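Local coordinates for nitrite transporter NirC (Salmonella enterica subsp. enterica serovar Typhimurium, PDB 4FC4), which forms a pentameric channel of the formate/nitrite transporter family that carries nitrite into and out of the cell across the cytoplasmic membrane, at residues B[38-49]-B[60-68]. Numbering follows the deposited sequence.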
loop_
_atom_site.group_PDB
_atom_site.type_symbol
_atom_site.label_atom_id
_atom_site.label_comp_id
_atom_site.label_asym_id
_atom_site.label_seq_id
_atom_site.Cartn_x
_atom_site.Cartn_y
_atom_site.Cartn_z
ATOM N N VAL B 38 -12.517 -15.272 -11.283
ATOM C CA VAL B 38 -12.142 -15.903 -10.037
ATOM C C VAL B 38 -11.024 -16.925 -10.308
ATOM O O VAL B 38 -10.027 -16.970 -9.558
ATOM C CB VAL B 38 -13.334 -16.488 -9.260
ATOM C CG1 VAL B 38 -12.865 -17.153 -7.950
ATOM C CG2 VAL B 38 -14.318 -15.385 -8.892
ATOM N N GLY B 39 -11.178 -17.698 -11.393
ATOM C CA GLY B 39 -10.164 -18.625 -11.873
ATOM C C GLY B 39 -8.761 -18.019 -12.068
ATOM O O GLY B 39 -7.768 -18.645 -11.678
ATOM N N LEU B 40 -8.667 -16.855 -12.728
ATOM C CA LEU B 40 -7.397 -16.258 -13.006
ATOM C C LEU B 40 -6.751 -15.946 -11.643
ATOM O O LEU B 40 -5.527 -16.059 -11.492
ATOM C CB LEU B 40 -7.559 -14.983 -13.883
ATOM C CG LEU B 40 -7.972 -15.154 -15.392
ATOM C CD1 LEU B 40 -8.460 -13.848 -15.967
ATOM C CD2 LEU B 40 -6.788 -15.660 -16.251
ATOM N N GLY B 41 -7.561 -15.593 -10.643
ATOM C CA GLY B 41 -7.087 -15.538 -9.262
ATOM C C GLY B 41 -6.544 -16.852 -8.682
ATOM O O GLY B 41 -5.493 -16.878 -8.017
ATOM N N ILE B 42 -7.257 -17.957 -8.915
ATOM C CA ILE B 42 -6.853 -19.230 -8.373
ATOM C C ILE B 42 -5.529 -19.692 -9.034
ATOM O O ILE B 42 -4.656 -20.259 -8.373
ATOM C CB ILE B 42 -7.899 -20.339 -8.658
ATOM C CG1 ILE B 42 -9.063 -20.279 -7.668
ATOM C CG2 ILE B 42 -7.186 -21.704 -8.555
ATOM C CD1 ILE B 42 -8.729 -20.684 -6.211
ATOM N N ILE B 43 -5.385 -19.480 -10.343
ATOM C CA ILE B 43 -4.166 -19.885 -11.013
ATOM C C ILE B 43 -3.019 -19.103 -10.360
ATOM O O ILE B 43 -1.978 -19.701 -10.032
ATOM C CB ILE B 43 -4.208 -19.664 -12.545
ATOM C CG1 ILE B 43 -5.304 -20.551 -13.184
ATOM C CG2 ILE B 43 -2.826 -19.989 -13.128
ATOM C CD1 ILE B 43 -5.715 -20.198 -14.593
ATOM N N LEU B 44 -3.242 -17.805 -10.088
ATOM C CA LEU B 44 -2.174 -16.950 -9.556
ATOM C C LEU B 44 -1.683 -17.531 -8.227
ATOM O O LEU B 44 -0.485 -17.751 -8.012
ATOM C CB LEU B 44 -2.638 -15.498 -9.366
ATOM C CG LEU B 44 -1.692 -14.619 -8.507
ATOM C CD1 LEU B 44 -0.238 -14.661 -9.013
ATOM C CD2 LEU B 44 -2.196 -13.173 -8.528
ATOM N N ILE B 45 -2.615 -17.834 -7.337
ATOM C CA ILE B 45 -2.175 -18.105 -5.960
ATOM C C ILE B 45 -1.677 -19.538 -5.848
ATOM O O ILE B 45 -0.798 -19.809 -5.084
ATOM C CB ILE B 45 -3.266 -17.812 -4.916
ATOM C CG1 ILE B 45 -4.477 -18.746 -5.140
ATOM C CG2 ILE B 45 -3.663 -16.332 -4.938
ATOM C CD1 ILE B 45 -5.390 -18.826 -3.920
ATOM N N PHE B 46 -2.209 -20.451 -6.645
ATOM C CA PHE B 46 -1.602 -21.789 -6.705
ATOM C C PHE B 46 -0.226 -21.828 -7.369
ATOM O O PHE B 46 0.609 -22.584 -6.954
ATOM C CB PHE B 46 -2.580 -22.794 -7.274
ATOM C CG PHE B 46 -3.560 -23.226 -6.265
ATOM C CD1 PHE B 46 -4.615 -22.358 -5.892
ATOM C CD2 PHE B 46 -3.391 -24.453 -5.573
ATOM C CE1 PHE B 46 -5.522 -22.718 -4.890
ATOM C CE2 PHE B 46 -4.303 -24.826 -4.594
ATOM C CZ PHE B 46 -5.377 -23.959 -4.265
ATOM N N THR B 47 0.025 -20.986 -8.366
ATOM C CA THR B 47 1.356 -20.858 -8.910
ATOM C C THR B 47 2.306 -20.389 -7.824
ATOM O O THR B 47 3.414 -20.906 -7.688
ATOM C CB THR B 47 1.325 -19.868 -10.102
ATOM O OG1 THR B 47 0.303 -20.355 -11.012
ATOM C CG2 THR B 47 2.679 -19.805 -10.852
ATOM N N LEU B 48 1.891 -19.415 -7.033
ATOM C CA LEU B 48 2.790 -18.881 -6.063
ATOM C C LEU B 48 3.015 -19.883 -4.929
ATOM O O LEU B 48 4.162 -20.113 -4.510
ATOM C CB LEU B 48 2.282 -17.525 -5.549
ATOM C CG LEU B 48 2.198 -16.401 -6.620
ATOM C CD1 LEU B 48 1.550 -15.152 -5.998
ATOM C CD2 LEU B 48 3.573 -16.061 -7.174
ATOM N N GLY B 49 1.921 -20.461 -4.437
ATOM C CA GLY B 49 1.954 -21.365 -3.294
ATOM C C GLY B 49 2.747 -22.580 -3.641
ATOM O O GLY B 49 3.462 -23.102 -2.791
ATOM N N VAL B 60 0.880 -15.947 1.728
ATOM C CA VAL B 60 1.126 -15.490 0.388
ATOM C C VAL B 60 -0.075 -15.708 -0.523
ATOM O O VAL B 60 -0.477 -14.834 -1.312
ATOM C CB VAL B 60 2.421 -16.123 -0.177
ATOM C CG1 VAL B 60 2.540 -15.890 -1.714
ATOM C CG2 VAL B 60 3.640 -15.577 0.599
ATOM N N MET B 61 -0.639 -16.894 -0.433
ATOM C CA MET B 61 -1.779 -17.209 -1.237
ATOM C C MET B 61 -2.952 -16.301 -0.821
ATOM O O MET B 61 -3.736 -15.924 -1.663
ATOM C CB MET B 61 -2.135 -18.686 -1.118
ATOM C CG MET B 61 -1.126 -19.569 -1.788
ATOM S SD MET B 61 -1.528 -21.309 -1.629
ATOM C CE MET B 61 -2.881 -21.505 -2.801
ATOM N N GLY B 62 -3.047 -15.927 0.459
ATOM C CA GLY B 62 -4.152 -15.084 0.928
ATOM C C GLY B 62 -3.925 -13.675 0.430
ATOM O O GLY B 62 -4.832 -13.067 -0.115
ATOM N N ALA B 63 -2.704 -13.171 0.604
ATOM C CA ALA B 63 -2.378 -11.800 0.246
ATOM C C ALA B 63 -2.488 -11.530 -1.280
ATOM O O ALA B 63 -2.519 -10.381 -1.709
ATOM C CB ALA B 63 -0.982 -11.431 0.781
ATOM N N THR B 64 -2.519 -12.566 -2.101
ATOM C CA THR B 64 -2.463 -12.361 -3.552
ATOM C C THR B 64 -3.742 -12.807 -4.221
ATOM O O THR B 64 -3.863 -12.698 -5.436
ATOM C CB THR B 64 -1.238 -13.043 -4.233
ATOM O OG1 THR B 64 -1.252 -14.459 -3.943
ATOM C CG2 THR B 64 0.101 -12.421 -3.739
ATOM N N PHE B 65 -4.714 -13.276 -3.446
ATOM C CA PHE B 65 -5.960 -13.734 -4.047
ATOM C C PHE B 65 -6.912 -12.577 -4.345
ATOM O O PHE B 65 -7.866 -12.733 -5.128
ATOM C CB PHE B 65 -6.631 -14.777 -3.176
ATOM C CG PHE B 65 -7.812 -15.452 -3.849
ATOM C CD1 PHE B 65 -7.649 -16.126 -5.051
ATOM C CD2 PHE B 65 -9.127 -15.398 -3.268
ATOM C CE1 PHE B 65 -8.748 -16.775 -5.671
ATOM C CE2 PHE B 65 -10.204 -16.027 -3.884
ATOM C CZ PHE B 65 -10.014 -16.732 -5.087
ATOM N N GLY B 66 -6.623 -11.391 -3.762
ATOM C CA GLY B 66 -7.459 -10.182 -3.966
ATOM C C GLY B 66 -7.958 -9.884 -5.401
ATOM O O GLY B 66 -9.070 -9.386 -5.605
ATOM N N ILE B 67 -7.113 -10.135 -6.395
ATOM C CA ILE B 67 -7.474 -9.874 -7.782
ATOM C C ILE B 67 -8.814 -10.545 -8.127
ATOM O O ILE B 67 -9.607 -9.995 -8.906
ATOM C CB ILE B 67 -6.325 -10.281 -8.740
ATOM C CG1 ILE B 67 -6.747 -10.106 -10.206
ATOM C CG2 ILE B 67 -5.903 -11.700 -8.428
ATOM C CD1 ILE B 67 -5.617 -10.045 -11.179
ATOM N N ALA B 68 -9.097 -11.694 -7.519
ATOM C CA ALA B 68 -10.260 -12.501 -7.951
ATOM C C ALA B 68 -11.557 -11.699 -7.836
ATOM O O ALA B 68 -12.295 -11.570 -8.793
ATOM C CB ALA B 68 -10.387 -13.831 -7.151
#
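I45 packs tightly on M61 and T64, its side chain crossing that of M61 at about a right angle. The I45 branch CG2 sits 3.3 Å from M61 O and 3.2 Å from T64 OG1, while CD1 reaches forward to the F65 ring, 3.7 Å from F65 CD1, and also touches M61 CE. This spread follows from chi1 of 63°, which sets CG1 between the backbone N and the carbonyl carbon. M61 runs straight to SD and then bends at chi3 (75°), bringing CE over the face of F46: CE stands 3.6 Å from the F46 ring centroid and 11° off the normal, a CH-pi contact, with SD farther out above the same face in a Met-aromatic arrangement. T64 OG1 donates to V60 O at 2.8 Å, so the hydroxyl facing I45 and L48 has a partner within 60-68.

Residues 60-68 are interrupted around T64: helix 57-63 ends, F65 N makes just a weak bond to G62 O, and helix 67-75 follows. Such a broken transmembrane helix is a recognised feature of the FNT fold, and here both halves and the break pack against helix 24-51. Beyond the break, G41 lets the F65 ring approach the backbone edge-on, F65 CE1 lying 3.7 Å from G41 C. The backbones stay close at the buried V38 end, where V38 CA and A68 CA are 4.4 Å apart.

Packing is looser at the V60 end, where L48 CB stays 4.2 Å from V60 CG1 and V60 is partly exposed, whereas the middle is buried, with I191 touching both I45 and F65.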